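Local atomic coordinates of alpha-galactosidase (PDB entry 3MI6), a protein that probably hydrolyses terminal, non-reducing alpha-D-galactose residues of alpha-D-galactosides, as a member of glycoside hydrolase family 36. Residues A553-L558 with M584-S589; G594-F599 with A667-L672; G144-L149 with K165-S170; E102-H107 with N139-G144. All blocks are in the same frame, centred on the assembly; numbering follows the deposited sequence.

The four contacts form two groups on opposite sides of the chain's centre. Interactions 4 and 3 come first along the sequence and share G144; their centres lie about 8 Å apart in the nine-stranded antiparallel sheet of the N-terminal region, where strands 103-112, 132-140, 146-154 and 159-167 follow one another. Interactions 1 and 2 come later, about 10 Å apart between centres. Interaction 1 joins helix 553-566 to the loop 584-589, interaction 2 joins helix 590-597 to the C-terminal sheet, and L557 packs on both V596 and Y669. About 52 Å separate the centres of interactions 1 and 3: one group belongs to the N-terminal sheet, the other to the barrel and its seam with the C-terminal sheet and the second subunit.

Interaction 1 (A553-L558 with M584-S589); sequences AAERLL and MGRITS
The side chains of E555 and R586 cross at about a right angle, yet their flat ends are turned only 28° against each other, and they meet as a salt bridge. R586 NH1 lies 2.9 Å from E555 OE2 with an N-H...O angle of 179°. That oxygen sits at the edge of the guanidinium, in its plane, while on the glutamate the donor arrives on the anti side of OE2, tilted out of the carboxylate plane. With CG anti to the backbone N (chi1 168°) and a bend at chi3, the arginine lays its chain across the first turn of helix 553-566: R586 CD is 3.7 Å from A554 CB, a methyl that approaches the guanidinium obliquely. Opposite the glutamate, selenomethionine M584 brings its methyl CE to 3.6 Å from E555 OE2. A553 CB and T588 CG2 touch at 3.7 Å. The contact thus fastens the start of a barrel helix to the loop leading into helix 590-597. Each charge has further partners: R586 NH1 also pairs with D552, while in the second subunit D726 pairs with R586 NE, N673 O takes a bond from R586 NH2, and H674 bonds to E555 OE2. In this buried network both E555 and R586 are likely to stay charged, and the pair joins the barrel of one subunit to those residues of the second.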
loop_
_atom_site.group_PDB
_atom_site.type_symbol
_atom_site.label_atom_id
_atom_site.label_comp_id
_atom_site.label_asym_id
_atom_site.label_seq_id
_atom_site.Cartn_x
_atom_site.Cartn_y
_atom_site.Cartn_z
ATOM N N ALA D 553 9.634 7.700 29.259
ATOM C CA ALA D 553 10.483 6.744 28.534
ATOM C C ALA D 553 9.905 6.315 27.173
ATOM O O ALA D 553 10.577 6.415 26.144
ATOM C CB ALA D 553 10.784 5.527 29.390
ATOM N N ALA D 554 8.665 5.849 27.169
ATOM C CA ALA D 554 8.031 5.406 25.937
ATOM C C ALA D 554 7.934 6.509 24.888
ATOM O O ALA D 554 8.250 6.286 23.737
ATOM C CB ALA D 554 6.654 4.837 26.232
ATOM N N GLU D 555 7.496 7.700 25.276
ATOM C CA GLU D 555 7.373 8.801 24.333
ATOM C C GLU D 555 8.734 9.246 23.783
ATOM O O GLU D 555 8.855 9.607 22.605
ATOM C CB GLU D 555 6.675 9.989 24.993
ATOM C CG GLU D 555 5.292 9.691 25.530
ATOM C CD GLU D 555 4.290 9.308 24.441
ATOM O OE1 GLU D 555 4.428 9.764 23.281
ATOM O OE2 GLU D 555 3.341 8.559 24.763
ATOM N N ARG D 556 9.752 9.247 24.641
ATOM C CA ARG D 556 11.078 9.686 24.229
ATOM C C ARG D 556 11.641 8.757 23.145
ATOM O O ARG D 556 12.229 9.216 22.166
ATOM C CB ARG D 556 12.037 9.795 25.423
ATOM C CG ARG D 556 11.840 11.011 26.301
ATOM C CD ARG D 556 12.077 12.329 25.552
ATOM N NE ARG D 556 13.469 12.764 25.571
ATOM C CZ ARG D 556 13.893 13.922 26.061
ATOM N NH1 ARG D 556 13.045 14.783 26.582
ATOM N NH2 ARG D 556 15.173 14.227 26.029
ATOM N N LEU D 557 11.464 7.458 23.316
ATOM C CA LEU D 557 11.811 6.527 22.263
ATOM C C LEU D 557 11.419 7.117 20.912
ATOM O O LEU D 557 12.264 7.297 20.028
ATOM C CB LEU D 557 11.077 5.208 22.471
ATOM C CG LEU D 557 11.834 3.951 22.904
ATOM C CD1 LEU D 557 13.269 4.258 23.321
ATOM C CD2 LEU D 557 11.053 3.218 24.009
ATOM N N LEU D 558 10.141 7.434 20.738
ATOM C CA LEU D 558 9.719 7.989 19.460
ATOM C C LEU D 558 10.442 9.300 19.140
ATOM O O LEU D 558 10.977 9.455 18.046
ATOM C CB LEU D 558 8.203 8.127 19.393
ATOM C CG LEU D 558 7.411 6.844 19.105
ATOM C CD1 LEU D 558 7.692 5.764 20.127
ATOM C CD2 LEU D 558 5.942 7.115 19.050
HETATM N N MSE D 584 1.688 12.947 31.008
HETATM C CA MSE D 584 0.669 12.058 30.434
HETATM C C MSE D 584 0.362 10.750 31.165
HETATM O O MSE D 584 -0.442 9.954 30.684
HETATM C CB MSE D 584 0.987 11.777 28.969
HETATM C CG MSE D 584 2.469 11.717 28.683
HETATM SE SE MSE D 584 3.188 9.969 29.140
HETATM C CE MSE D 584 1.930 8.945 28.061
ATOM N N GLY D 585 1.004 10.529 32.308
ATOM C CA GLY D 585 0.527 9.561 33.284
ATOM C C GLY D 585 1.107 8.161 33.248
ATOM O O GLY D 585 0.827 7.341 34.138
ATOM N N ARG D 586 1.899 7.875 32.222
ATOM C CA ARG D 586 2.480 6.550 32.066
ATOM C C ARG D 586 3.393 6.218 33.254
ATOM O O ARG D 586 3.983 7.103 33.860
ATOM C CB ARG D 586 3.237 6.459 30.736
ATOM C CG ARG D 586 4.110 5.237 30.593
ATOM C CD ARG D 586 4.326 4.870 29.136
ATOM N NE ARG D 586 3.094 4.968 28.366
ATOM C CZ ARG D 586 2.883 5.835 27.366
ATOM N NH1 ARG D 586 3.831 6.695 26.977
ATOM N NH2 ARG D 586 1.712 5.836 26.735
ATOM N N ILE D 587 3.470 4.941 33.608
ATOM C CA ILE D 587 4.383 4.474 34.642
ATOM C C ILE D 587 5.360 3.570 33.941
ATOM O O ILE D 587 4.969 2.810 33.069
ATOM C CB ILE D 587 3.674 3.638 35.745
ATOM C CG1 ILE D 587 2.603 4.452 36.474
ATOM C CG2 ILE D 587 4.694 3.082 36.748
ATOM C CD1 ILE D 587 1.851 3.647 37.541
ATOM N N THR D 588 6.620 3.630 34.348
ATOM C CA THR D 588 7.694 2.942 33.652
ATOM C C THR D 588 8.762 2.506 34.638
ATOM O O THR D 588 8.981 3.167 35.634
ATOM C CB THR D 588 8.311 3.906 32.638
ATOM O OG1 THR D 588 7.554 3.855 31.412
ATOM C CG2 THR D 588 9.730 3.528 32.365
ATOM N N SER D 589 9.445 1.404 34.385
ATOM C CA SER D 589 10.505 1.012 35.322
ATOM C C SER D 589 11.598 2.073 35.396
ATOM O O SER D 589 11.818 2.821 34.441
ATOM C CB SER D 589 11.126 -0.320 34.910
ATOM O OG SER D 589 11.764 -0.187 33.658
#

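Interaction 2 (G594-F599 with A667-L672)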
loop_
_atom_site.group_PDB
_atom_site.type_symbol
_atom_site.label_atom_id
_atom_site.label_comp_id
_atom_site.label_asym_id
_atom_site.label_seq_id
_atom_site.Cartn_x
_atom_site.Cartn_y
_atom_site.Cartn_z
ATOM N N GLY D 594 16.030 5.096 32.639
ATOM C CA GLY D 594 17.472 5.212 32.580
ATOM C C GLY D 594 18.012 4.873 31.204
ATOM O O GLY D 594 18.834 5.623 30.661
ATOM N N ALA D 595 17.527 3.761 30.634
ATOM C CA ALA D 595 18.090 3.173 29.413
ATOM C C ALA D 595 17.769 3.921 28.118
ATOM O O ALA D 595 18.524 3.856 27.166
ATOM C CB ALA D 595 17.693 1.697 29.297
ATOM N N VAL D 596 16.642 4.614 28.079
ATOM C CA VAL D 596 16.352 5.543 26.985
ATOM C C VAL D 596 17.186 6.832 27.120
ATOM O O VAL D 596 17.548 7.444 26.136
ATOM C CB VAL D 596 14.842 5.911 26.941
ATOM C CG1 VAL D 596 14.544 6.852 25.803
ATOM C CG2 VAL D 596 13.982 4.661 26.806
ATOM N N ALA D 597 17.521 7.233 28.338
ATOM C CA ALA D 597 18.256 8.483 28.534
ATOM C C ALA D 597 19.774 8.364 28.341
ATOM O O ALA D 597 20.452 9.367 28.123
ATOM C CB ALA D 597 17.922 9.124 29.890
ATOM N N PHE D 598 20.316 7.154 28.413
ATOM C CA PHE D 598 21.742 6.994 28.145
ATOM C C PHE D 598 22.083 7.440 26.732
ATOM O O PHE D 598 23.174 7.936 26.497
ATOM C CB PHE D 598 22.211 5.554 28.297
ATOM C CG PHE D 598 22.044 4.999 29.668
ATOM C CD1 PHE D 598 22.127 5.815 30.775
ATOM C CD2 PHE D 598 21.816 3.644 29.849
ATOM C CE1 PHE D 598 21.975 5.294 32.028
ATOM C CE2 PHE D 598 21.673 3.117 31.105
ATOM C CZ PHE D 598 21.750 3.936 32.194
ATOM N N PHE D 599 21.169 7.257 25.783
ATOM C CA PHE D 599 21.488 7.559 24.388
ATOM C C PHE D 599 21.303 9.045 24.060
ATOM O O PHE D 599 20.548 9.450 23.165
ATOM C CB PHE D 599 20.734 6.622 23.447
ATOM C CG PHE D 599 21.155 5.192 23.591
ATOM C CD1 PHE D 599 20.683 4.421 24.644
ATOM C CD2 PHE D 599 22.058 4.626 22.694
ATOM C CE1 PHE D 599 21.068 3.107 24.788
ATOM C CE2 PHE D 599 22.449 3.316 22.822
ATOM C CZ PHE D 599 21.958 2.547 23.871
ATOM N N ALA D 667 20.481 -1.554 22.332
ATOM C CA ALA D 667 19.353 -1.550 23.239
ATOM C C ALA D 667 18.126 -1.872 22.443
ATOM O O ALA D 667 17.961 -1.348 21.353
ATOM C CB ALA D 667 19.212 -0.207 23.902
ATOM N N ARG D 668 17.294 -2.760 22.982
ATOM C CA ARG D 668 15.997 -3.084 22.416
ATOM C C ARG D 668 14.930 -2.740 23.455
ATOM O O ARG D 668 14.996 -3.179 24.600
ATOM C CB ARG D 668 15.942 -4.562 22.086
ATOM C CG ARG D 668 14.715 -5.027 21.396
ATOM C CD ARG D 668 14.862 -6.515 21.113
ATOM N NE ARG D 668 13.756 -7.065 20.337
ATOM C CZ ARG D 668 12.687 -7.656 20.870
ATOM N NH1 ARG D 668 12.576 -7.777 22.185
ATOM N NH2 ARG D 668 11.725 -8.117 20.085
ATOM N N TYR D 669 13.954 -1.939 23.059
ATOM C CA TYR D 669 12.850 -1.580 23.928
ATOM C C TYR D 669 11.569 -2.115 23.317
ATOM O O TYR D 669 11.300 -1.893 22.146
ATOM C CB TYR D 669 12.749 -0.051 24.065
ATOM C CG TYR D 669 14.073 0.643 24.295
ATOM C CD1 TYR D 669 14.477 0.973 25.569
ATOM C CD2 TYR D 669 14.926 0.943 23.238
ATOM C CE1 TYR D 669 15.681 1.585 25.792
ATOM C CE2 TYR D 669 16.134 1.559 23.450
ATOM C CZ TYR D 669 16.507 1.883 24.732
ATOM O OH TYR D 669 17.714 2.509 24.991
ATOM N N GLN D 670 10.774 -2.827 24.100
ATOM C CA GLN D 670 9.470 -3.244 23.622
ATOM C C GLN D 670 8.443 -2.493 24.439
ATOM O O GLN D 670 8.566 -2.414 25.674
ATOM C CB GLN D 670 9.288 -4.747 23.766
ATOM C CG GLN D 670 8.016 -5.288 23.135
ATOM C CD GLN D 670 7.846 -6.804 23.353
ATOM O OE1 GLN D 670 7.811 -7.274 24.502
ATOM N NE2 GLN D 670 7.749 -7.568 22.247
ATOM N N LEU D 671 7.442 -1.925 23.769
ATOM C CA LEU D 671 6.449 -1.149 24.499
ATOM C C LEU D 671 5.424 -2.036 25.226
ATOM O O LEU D 671 5.167 -1.859 26.422
ATOM C CB LEU D 671 5.758 -0.146 23.587
ATOM C CG LEU D 671 6.649 0.918 22.941
ATOM C CD1 LEU D 671 5.812 1.832 22.043
ATOM C CD2 LEU D 671 7.389 1.728 23.988
ATOM N N LEU D 672 4.853 -2.997 24.509
ATOM C CA LEU D 672 3.789 -3.811 25.060
ATOM C C LEU D 672 4.274 -5.238 25.048
ATOM O O LEU D 672 4.801 -5.704 24.041
ATOM C CB LEU D 672 2.543 -3.680 24.182
ATOM C CG LEU D 672 1.405 -2.777 24.681
ATOM C CD1 LEU D 672 1.915 -1.592 25.512
ATOM C CD2 LEU D 672 0.521 -2.319 23.533
#
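The ring of Y669 has A595 O at its edge, in the ring plane beyond the hydroxyl, while V596 CG2 comes in obliquely, 3.7 Å from Y669 CE1. The F599 ring holds the same carbonyl oxygen, A595 O, in its own plane at an edge; A667 CB and Y669 OH approach it from oblique directions, with A667 CB 3.9 Å from F599 CZ. W654 of strand 651-657 adds a third ring, meeting Y669 edge-to-face and F599 with the planes at about 50°. Through CG beside the backbone N and anti to the carbonyl carbon (chi1 -45°), Y669 extends from its strand toward the helix, where its CE1 is also 4.0 Å from A595 CB. The contact is a junction of domains: helix 590-597 precedes the eighth strand of the parallel barrel, and strand 663-670 belongs to the antiparallel sheet of the C-terminal region, next to strands 651-657 and 728-736. T729 of strand 728-736 widens the interface by touching A595 and Y669. A hydrogen bond from Y669 OH to A595 O, at 2.7 Å, is modelled across the junction but remains doubtful, because the hydroxyl also stands too close to another atom. The other side-chain contacts are largely apolar, and F599, from the chain just beyond the helix, meets F633 of helix 630-635 edge-to-face.

Interaction 3 (G144-L149 with K165-S170); sequences GLALDL and KFTNPS
Strands 146-154 and 159-167 run antiparallel here, their short axes 4.6 Å apart at closest approach and 161° between their directions, with A146 facing T167 and D148 facing K165 as hydrogen-bonded pairs, and L147 facing F166 as the non-hydrogen-bonded pair between them. Each hydrogen-bonded pair is closed in both directions, for instance by K165 N to D148 O at 2.9 Å. On the face that carries L147 and F166, the two side chains lie side by side. Leucine CG is anti to the backbone N (chi1 179°), and the second torsion then sets L147 CD1 over the phenyl ring, 3.6 Å from its centroid and 6° off the normal, a CH-pi contact. L145 CD1 meets the same ring at an edge, in its plane, 3.9 Å from F166 CD2. Y77 touches both L147 and F166, and L176 of strand 174-186 touches F166, so this face is buried. The other face, with A146, D148, K165 and T167, is partly exposed: A146 CB and T167 CB sit 3.9 Å apart, D148 OD1 is hydrogen-bonded to S137 OG on the neighbouring strand, and K165 turns its end away. Where the strands give way to loop, P169 CG is 4.3 Å from A146 CB. The arrangement is that of a beta hairpin, here at its open end, within the antiparallel beta-sandwich region found at the N terminus of family 36 enzymes.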
loop_
_atom_site.group_PDB
_atom_site.type_symbol
_atom_site.label_atom_id
_atom_site.label_comp_id
_atom_site.label_asym_id
_atom_site.label_seq_id
_atom_site.Cartn_x
_atom_site.Cartn_y
_atom_site.Cartn_z
ATOM N N GLY D 144 20.777 45.984 -11.780
ATOM C CA GLY D 144 22.154 46.153 -11.356
ATOM C C GLY D 144 22.526 45.422 -10.081
ATOM O O GLY D 144 23.702 45.369 -9.716
ATOM N N LEU D 145 21.519 44.872 -9.405
ATOM C CA LEU D 145 21.713 44.013 -8.241
ATOM C C LEU D 145 22.735 42.936 -8.554
ATOM O O LEU D 145 22.776 42.416 -9.669
ATOM C CB LEU D 145 20.384 43.353 -7.860
ATOM C CG LEU D 145 20.413 42.128 -6.942
ATOM C CD1 LEU D 145 19.873 42.467 -5.578
ATOM C CD2 LEU D 145 19.596 41.018 -7.537
ATOM N N ALA D 146 23.562 42.607 -7.572
ATOM C CA ALA D 146 24.506 41.510 -7.713
ATOM C C ALA D 146 24.154 40.365 -6.768
ATOM O O ALA D 146 23.708 40.588 -5.645
ATOM C CB ALA D 146 25.912 41.983 -7.456
ATOM N N LEU D 147 24.376 39.141 -7.226
ATOM C CA LEU D 147 24.061 37.954 -6.449
ATOM C C LEU D 147 25.251 37.017 -6.362
ATOM O O LEU D 147 25.777 36.571 -7.383
ATOM C CB LEU D 147 22.907 37.212 -7.105
ATOM C CG LEU D 147 22.514 35.928 -6.393
ATOM C CD1 LEU D 147 22.152 36.228 -4.944
ATOM C CD2 LEU D 147 21.362 35.263 -7.118
ATOM N N ASP D 148 25.684 36.712 -5.149
ATOM C CA ASP D 148 26.689 35.677 -4.974
ATOM C C ASP D 148 26.042 34.345 -4.570
ATOM O O ASP D 148 25.315 34.270 -3.573
ATOM C CB ASP D 148 27.738 36.110 -3.952
ATOM C CG ASP D 148 28.622 37.234 -4.474
ATOM O OD1 ASP D 148 28.513 37.508 -5.693
ATOM O OD2 ASP D 148 29.411 37.834 -3.685
ATOM N N LEU D 149 26.286 33.308 -5.371
ATOM C CA LEU D 149 25.883 31.941 -5.044
ATOM C C LEU D 149 27.071 31.169 -4.457
ATOM O O LEU D 149 28.084 30.951 -5.116
ATOM C CB LEU D 149 25.325 31.213 -6.271
ATOM C CG LEU D 149 23.974 31.705 -6.783
ATOM C CD1 LEU D 149 23.345 30.731 -7.767
ATOM C CD2 LEU D 149 23.048 31.918 -5.621
ATOM N N LYS D 165 24.110 35.512 -1.303
ATOM C CA LYS D 165 24.368 36.855 -0.790
ATOM C C LYS D 165 24.012 37.843 -1.863
ATOM O O LYS D 165 24.536 37.765 -2.971
ATOM C CB LYS D 165 25.838 37.027 -0.448
ATOM C CG LYS D 165 26.174 38.377 0.129
ATOM C CD LYS D 165 27.677 38.528 0.283
ATOM C CE LYS D 165 28.045 39.286 1.552
ATOM N NZ LYS D 165 29.495 39.638 1.582
ATOM N N PHE D 166 23.120 38.766 -1.541
ATOM C CA PHE D 166 22.651 39.765 -2.497
ATOM C C PHE D 166 23.387 41.081 -2.275
ATOM O O PHE D 166 23.558 41.515 -1.136
ATOM C CB PHE D 166 21.150 40.004 -2.312
ATOM C CG PHE D 166 20.282 38.852 -2.737
ATOM C CD1 PHE D 166 20.251 37.681 -2.013
ATOM C CD2 PHE D 166 19.465 38.953 -3.849
ATOM C CE1 PHE D 166 19.446 36.623 -2.414
ATOM C CE2 PHE D 166 18.659 37.896 -4.242
ATOM C CZ PHE D 166 18.659 36.735 -3.527
ATOM N N THR D 167 23.827 41.712 -3.361
ATOM C CA THR D 167 24.459 43.031 -3.275
ATOM C C THR D 167 23.710 44.038 -4.141
ATOM O O THR D 167 23.313 43.729 -5.263
ATOM C CB THR D 167 25.950 43.013 -3.711
ATOM O OG1 THR D 167 26.597 41.815 -3.243
ATOM C CG2 THR D 167 26.677 44.248 -3.162
ATOM N N ASN D 168 23.497 45.236 -3.599
ATOM C CA ASN D 168 22.907 46.333 -4.362
ATOM C C ASN D 168 23.940 47.424 -4.608
ATOM O O ASN D 168 24.222 48.219 -3.709
ATOM C CB ASN D 168 21.690 46.915 -3.634
ATOM C CG ASN D 168 20.912 47.907 -4.495
ATOM O OD1 ASN D 168 21.267 48.157 -5.643
ATOM N ND2 ASN D 168 19.847 48.475 -3.935
ATOM N N PRO D 169 24.524 47.452 -5.820
ATOM C CA PRO D 169 25.484 48.477 -6.237
ATOM C C PRO D 169 24.808 49.612 -7.011
ATOM O O PRO D 169 25.452 50.625 -7.290
ATOM C CB PRO D 169 26.427 47.712 -7.180
ATOM C CG PRO D 169 25.840 46.312 -7.329
ATOM C CD PRO D 169 24.431 46.391 -6.831
ATOM N N SER D 170 23.534 49.454 -7.363
ATOM C CA SER D 170 22.817 50.530 -8.046
ATOM C C SER D 170 22.388 51.627 -7.071
ATOM O O SER D 170 22.604 51.522 -5.865
ATOM C CB SER D 170 21.619 49.998 -8.847
ATOM O OG SER D 170 20.449 49.894 -8.054
#

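Interaction 4 (E102-H107 with N139-G144); sequences ELTYDH and NDRITG
A turn of the Asx type, closed by a weak bond from I142 N to D140 OD1, follows the end of strand 132-140, where strand 103-112, one of the two outermost strands of its sheet within this chain, pairs with it. L103 and D140 form a non-hydrogen-bonded antiparallel pair, and T104 and N139 the adjoining hydrogen-bonded one, in which N139 N reaches T104 O at 2.9 Å while the return bond is weak. The carboxylate of D140 serves both segments. CG anti to the backbone N (chi1 -179°) brings OD1 to E102 N at 2.7 Å, which meets it on the syn side, 34° out of the carboxylate plane, and T143 OG1 gives its proton to D140 OD2. R141 N bonds to E102 O at 3.2 Å. The arginine side chain crosses that of E102 at about a right angle, the two flat groups steeply turned, 64° apart, with E102 OE1 in the guanidinium plane at its edge, 3.4 Å from R141 NE in a weak salt bridge, and T104 OG1 over one guanidinium face. E102 OE2 lies 3.5 Å from I142 CD1, but its main partner is K82, and it also accepts a bond from T439 N of the third subunit. An outermost strand thus pairs antiparallel with strand 132-140, whose end turns, G144 N bonding to D140 O, toward strand 146-154 in the N-terminal antiparallel sheet.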
loop_
_atom_site.group_PDB
_atom_site.type_symbol
_atom_site.label_atom_id
_atom_site.label_comp_id
_atom_site.label_asym_id
_atom_site.label_seq_id
_atom_site.Cartn_x
_atom_site.Cartn_y
_atom_site.Cartn_z
ATOM N N GLU D 102 16.681 39.538 -14.424
ATOM C CA GLU D 102 17.447 38.755 -15.390
ATOM C C GLU D 102 18.889 38.560 -14.973
ATOM O O GLU D 102 19.749 39.371 -15.303
ATOM C CB GLU D 102 17.375 39.375 -16.776
ATOM C CG GLU D 102 16.022 39.220 -17.404
ATOM C CD GLU D 102 15.797 40.180 -18.533
ATOM O OE1 GLU D 102 16.798 40.625 -19.135
ATOM O OE2 GLU D 102 14.620 40.490 -18.820
ATOM N N LEU D 103 19.148 37.484 -14.241
ATOM C CA LEU D 103 20.510 37.187 -13.840
ATOM C C LEU D 103 21.366 36.859 -15.051
ATOM O O LEU D 103 20.898 36.238 -16.015
ATOM C CB LEU D 103 20.555 36.040 -12.846
ATOM C CG LEU D 103 19.985 36.369 -11.473
ATOM C CD1 LEU D 103 20.089 35.146 -10.591
ATOM C CD2 LEU D 103 20.722 37.548 -10.861
ATOM N N THR D 104 22.616 37.307 -14.993
ATOM C CA THR D 104 23.584 37.046 -16.027
ATOM C C THR D 104 24.920 36.872 -15.348
ATOM O O THR D 104 25.410 37.800 -14.694
ATOM C CB THR D 104 23.711 38.221 -16.973
ATOM O OG1 THR D 104 22.446 38.479 -17.591
ATOM C CG2 THR D 104 24.731 37.907 -18.039
ATOM N N TYR D 105 25.499 35.681 -15.501
ATOM C CA TYR D 105 26.815 35.356 -14.952
ATOM C C TYR D 105 27.873 36.379 -15.361
ATOM O O TYR D 105 27.874 36.890 -16.490
ATOM C CB TYR D 105 27.235 33.945 -15.399
ATOM C CG TYR D 105 28.677 33.583 -15.107
ATOM C CD1 TYR D 105 29.062 33.126 -13.853
ATOM C CD2 TYR D 105 29.652 33.684 -16.089
ATOM C CE1 TYR D 105 30.381 32.785 -13.580
ATOM C CE2 TYR D 105 30.983 33.346 -15.826
ATOM C CZ TYR D 105 31.342 32.900 -14.568
ATOM O OH TYR D 105 32.654 32.563 -14.303
ATOM N N ASP D 106 28.776 36.672 -14.435
ATOM C CA ASP D 106 29.868 37.576 -14.728
ATOM C C ASP D 106 31.230 36.936 -14.448
ATOM O O ASP D 106 32.118 36.969 -15.309
ATOM C CB ASP D 106 29.702 38.891 -13.956
ATOM C CG ASP D 106 30.968 39.738 -13.956
ATOM O OD1 ASP D 106 31.554 39.947 -15.048
ATOM O OD2 ASP D 106 31.364 40.193 -12.857
ATOM N N HIS D 107 31.392 36.351 -13.260
ATOM C CA HIS D 107 32.682 35.806 -12.857
ATOM C C HIS D 107 32.544 34.889 -11.662
ATOM O O HIS D 107 31.556 34.962 -10.942
ATOM C CB HIS D 107 33.646 36.937 -12.497
ATOM C CG HIS D 107 33.425 37.516 -11.132
ATOM N ND1 HIS D 107 32.535 38.542 -10.892
ATOM C CD2 HIS D 107 33.996 37.227 -9.935
ATOM C CE1 HIS D 107 32.563 38.855 -9.606
ATOM N NE2 HIS D 107 33.441 38.072 -9.003
ATOM N N ASN D 139 24.997 39.227 -12.229
ATOM C CA ASN D 139 24.490 40.589 -12.215
ATOM C C ASN D 139 23.184 40.612 -12.974
ATOM O O ASN D 139 23.031 39.938 -13.996
ATOM C CB ASN D 139 25.465 41.567 -12.893
ATOM C CG ASN D 139 26.718 41.833 -12.066
ATOM O OD1 ASN D 139 27.838 41.568 -12.512
ATOM N ND2 ASN D 139 26.533 42.371 -10.865
ATOM N N ASP D 140 22.249 41.404 -12.473
ATOM C CA ASP D 140 20.982 41.638 -13.136
ATOM C C ASP D 140 21.084 42.742 -14.208
ATOM O O ASP D 140 21.405 43.903 -13.904
ATOM C CB ASP D 140 19.947 42.017 -12.085
ATOM C CG ASP D 140 18.579 42.267 -12.676
ATOM O OD1 ASP D 140 18.210 41.570 -13.661
ATOM O OD2 ASP D 140 17.873 43.153 -12.134
ATOM N N ARG D 141 20.809 42.371 -15.456
ATOM C CA ARG D 141 20.737 43.327 -16.561
ATOM C C ARG D 141 19.682 44.421 -16.355
ATOM O O ARG D 141 19.727 45.462 -17.009
ATOM C CB ARG D 141 20.439 42.606 -17.882
ATOM C CG ARG D 141 21.460 41.543 -18.264
ATOM C CD ARG D 141 21.283 41.082 -19.708
ATOM N NE ARG D 141 20.106 40.237 -19.893
ATOM C CZ ARG D 141 20.165 38.946 -20.208
ATOM N NH1 ARG D 141 21.351 38.362 -20.378
ATOM N NH2 ARG D 141 19.047 38.242 -20.368
ATOM N N ILE D 142 18.726 44.182 -15.462
ATOM C CA ILE D 142 17.626 45.120 -15.265
ATOM C C ILE D 142 17.823 46.109 -14.108
ATOM O O ILE D 142 17.452 47.277 -14.221
ATOM C CB ILE D 142 16.274 44.390 -15.070
ATOM C CG1 ILE D 142 15.941 43.538 -16.293
ATOM C CG2 ILE D 142 15.169 45.388 -14.809
ATOM C CD1 ILE D 142 14.570 42.900 -16.238
ATOM N N THR D 143 18.397 45.667 -12.998
ATOM C CA THR D 143 18.426 46.535 -11.829
ATOM C C THR D 143 19.827 46.789 -11.324
ATOM O O THR D 143 20.036 47.691 -10.517
ATOM C CB THR D 143 17.583 45.973 -10.667
ATOM O OG1 THR D 143 18.255 44.846 -10.083
ATOM C CG2 THR D 143 16.208 45.555 -11.162
ATOM N N GLY D 144 20.777 45.984 -11.780
ATOM C CA GLY D 144 22.154 46.153 -11.356
ATOM C C GLY D 144 22.526 45.422 -10.081
ATOM O O GLY D 144 23.702 45.369 -9.716
#